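PDB 5FA9: peptide methionine sulfoxide reductase MsrA from Treponema denticola ATCC 35405, which probably repairs oxidised proteins as a fused MsrA-MsrB enzyme, reducing both the S and R forms of methionine sulfoxide back to methionine. Local coordinates for residues M1-Y6 against Y58-V63. The protein carries 2 engineered substitutions. Numbering follows the deposited sequence.
Sequences MIKEIY and YDSSVV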
loop_
_atom_site.group_PDB
_atom_site.type_symbol
_atom_site.label_atom_id
_atom_site.label_comp_id
_atom_site.label_asym_id
_atom_site.label_seq_id
_atom_site.Cartn_x
_atom_site.Cartn_y
_atom_site.Cartn_z
ATOM N N MET B 1 -4.232 6.743 2.144
ATOM C CA MET B 1 -3.411 5.575 2.436
ATOM C C MET B 1 -3.421 4.572 1.289
ATOM O O MET B 1 -4.390 4.487 0.535
ATOM C CB MET B 1 -3.887 4.893 3.720
ATOM C CG MET B 1 -3.263 5.437 4.993
ATOM S SD MET B 1 -3.687 4.417 6.417
ATOM C CE MET B 1 -3.052 2.827 5.894
ATOM N N ILE B 2 -2.330 3.826 1.150
ATOM C CA ILE B 2 -2.277 2.745 0.177
ATOM C C ILE B 2 -3.004 1.530 0.739
ATOM O O ILE B 2 -2.740 1.103 1.862
ATOM C CB ILE B 2 -0.830 2.363 -0.184
ATOM C CG1 ILE B 2 -0.063 3.590 -0.678
ATOM C CG2 ILE B 2 -0.819 1.285 -1.254
ATOM C CD1 ILE B 2 -0.674 4.235 -1.904
ATOM N N LYS B 3 -3.926 0.980 -0.043
ATOM C CA LYS B 3 -4.704 -0.170 0.393
ATOM C C LYS B 3 -4.798 -1.210 -0.714
ATOM O O LYS B 3 -4.430 -0.945 -1.860
ATOM C CB LYS B 3 -6.106 0.262 0.832
ATOM C CG LYS B 3 -6.158 0.874 2.223
ATOM C CD LYS B 3 -7.475 1.596 2.462
ATOM C CE LYS B 3 -7.704 1.856 3.942
ATOM N NZ LYS B 3 -6.468 2.334 4.623
ATOM N N GLU B 4 -5.287 -2.397 -0.371
ATOM C CA GLU B 4 -5.402 -3.468 -1.349
ATOM C C GLU B 4 -6.687 -4.274 -1.177
ATOM O O GLU B 4 -7.137 -4.529 -0.059
ATOM C CB GLU B 4 -4.180 -4.390 -1.276
ATOM C CG GLU B 4 -3.984 -5.082 0.059
ATOM C CD GLU B 4 -2.672 -5.841 0.133
ATOM O OE1 GLU B 4 -1.606 -5.189 0.122
ATOM O OE2 GLU B 4 -2.707 -7.088 0.196
ATOM N N ILE B 5 -7.274 -4.660 -2.304
ATOM C CA ILE B 5 -8.503 -5.441 -2.321
ATOM C C ILE B 5 -8.400 -6.493 -3.427
ATOM O O ILE B 5 -7.709 -6.284 -4.426
ATOM C CB ILE B 5 -9.743 -4.535 -2.533
ATOM C CG1 ILE B 5 -11.044 -5.327 -2.364
ATOM C CG2 ILE B 5 -9.684 -3.843 -3.889
ATOM C CD1 ILE B 5 -11.287 -5.807 -0.952
ATOM N N TYR B 6 -9.068 -7.628 -3.244
ATOM C CA TYR B 6 -8.984 -8.718 -4.209
ATOM C C TYR B 6 -10.350 -9.012 -4.822
ATOM O O TYR B 6 -11.309 -9.309 -4.110
ATOM C CB TYR B 6 -8.414 -9.974 -3.544
ATOM C CG TYR B 6 -6.982 -9.820 -3.075
ATOM C CD1 TYR B 6 -6.680 -9.125 -1.910
ATOM C CD2 TYR B 6 -5.932 -10.371 -3.799
ATOM C CE1 TYR B 6 -5.374 -8.981 -1.480
ATOM C CE2 TYR B 6 -4.623 -10.234 -3.375
ATOM C CZ TYR B 6 -4.350 -9.537 -2.217
ATOM O OH TYR B 6 -3.048 -9.398 -1.793
ATOM N N TYR B 58 -4.256 0.149 -4.403
ATOM C CA TYR B 58 -4.754 1.477 -4.739
ATOM C C TYR B 58 -4.517 2.513 -3.644
ATOM O O TYR B 58 -4.302 2.173 -2.481
ATOM C CB TYR B 58 -6.250 1.406 -5.057
ATOM C CG TYR B 58 -7.120 1.064 -3.864
ATOM C CD1 TYR B 58 -7.258 -0.250 -3.432
ATOM C CD2 TYR B 58 -7.810 2.054 -3.175
ATOM C CE1 TYR B 58 -8.054 -0.567 -2.347
ATOM C CE2 TYR B 58 -8.608 1.747 -2.088
ATOM C CZ TYR B 58 -8.727 0.435 -1.679
ATOM O OH TYR B 58 -9.520 0.125 -0.597
ATOM N N ASP B 59 -4.561 3.782 -4.038
ATOM C CA ASP B 59 -4.471 4.896 -3.104
ATOM C C ASP B 59 -5.878 5.385 -2.775
ATOM O O ASP B 59 -6.584 5.897 -3.645
ATOM C CB ASP B 59 -3.628 6.031 -3.692
ATOM C CG ASP B 59 -3.301 7.112 -2.673
ATOM O OD1 ASP B 59 -3.806 7.045 -1.532
ATOM O OD2 ASP B 59 -2.537 8.037 -3.019
ATOM N N SER B 60 -6.278 5.229 -1.518
ATOM C CA SER B 60 -7.632 5.569 -1.095
ATOM C C SER B 60 -7.902 7.072 -1.145
ATOM O O SER B 60 -9.053 7.502 -1.095
ATOM C CB SER B 60 -7.894 5.042 0.317
ATOM O OG SER B 60 -6.980 5.598 1.246
ATOM N N SER B 61 -6.841 7.866 -1.247
ATOM C CA SER B 61 -6.981 9.315 -1.336
ATOM C C SER B 61 -7.466 9.738 -2.719
ATOM O O SER B 61 -7.977 10.843 -2.895
ATOM C CB SER B 61 -5.656 10.006 -1.011
ATOM O OG SER B 61 -4.817 10.069 -2.151
ATOM N N VAL B 62 -7.298 8.855 -3.699
ATOM C CA VAL B 62 -7.737 9.135 -5.060
ATOM C C VAL B 62 -9.032 8.394 -5.376
ATOM O O VAL B 62 -10.032 9.007 -5.754
ATOM C CB VAL B 62 -6.665 8.744 -6.093
ATOM C CG1 VAL B 62 -7.193 8.947 -7.505
ATOM C CG2 VAL B 62 -5.395 9.552 -5.872
ATOM N N VAL B 63 -9.008 7.074 -5.218
ATOM C CA VAL B 63 -10.195 6.257 -5.449
ATOM C C VAL B 63 -10.585 5.505 -4.176
ATOM O O VAL B 63 -9.755 4.850 -3.545
ATOM C CB VAL B 63 -9.983 5.259 -6.616
ATOM C CG1 VAL B 63 -8.728 4.419 -6.404
ATOM C CG2 VAL B 63 -11.212 4.378 -6.802
#
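Lys-3 and Tyr-58 face each other as an antiparallel hydrogen-bonded pair: Lys-3 N gives to Tyr-58 O at 2.7 Å, and Tyr-58 N returns a bond to Lys-3 O at 2.8 Å. Two residues before Lys-3, Met-1 O takes two donors from Ser-60. The backbone N arrives at 2.9 Å, tilted from the carbonyl plane, while OG, also 2.9 Å from that oxygen, lies in the plane on a lone pair. A chi1 of 60° sets the Ser-60 hydroxyl between its own N and carbonyl carbon, where OG reaches Met-1 O. Asp-59 OD1 forms a long salt bridge to Met-1 N (3.7 Å) and accepts from Ser-61 N, closing an Asx turn where the chain leaves the strand.

Packing follows the two faces of the sheet. On one, Ile-2 CD1 rests against Asp-59 CB, the side chains crossing at about a right angle. On the other, the Tyr-58 ring lies under Lys-3, whose CB sits over its face in a CH-pi contact, 4.1 Å from the centroid; Ile-5 CG2 meets CE1 of the same ring obliquely.

Tyr-58 also packs on Leu-65 and Leu-68 of helix 65-74. Across the opposite face, Ile-2 touches Ile-2 of the second subunit, whose Ile-2 N bonds to Glu-4 OE1. Within the MsrA sheet, strand 2-8 runs between strands 51-59 and 95-98.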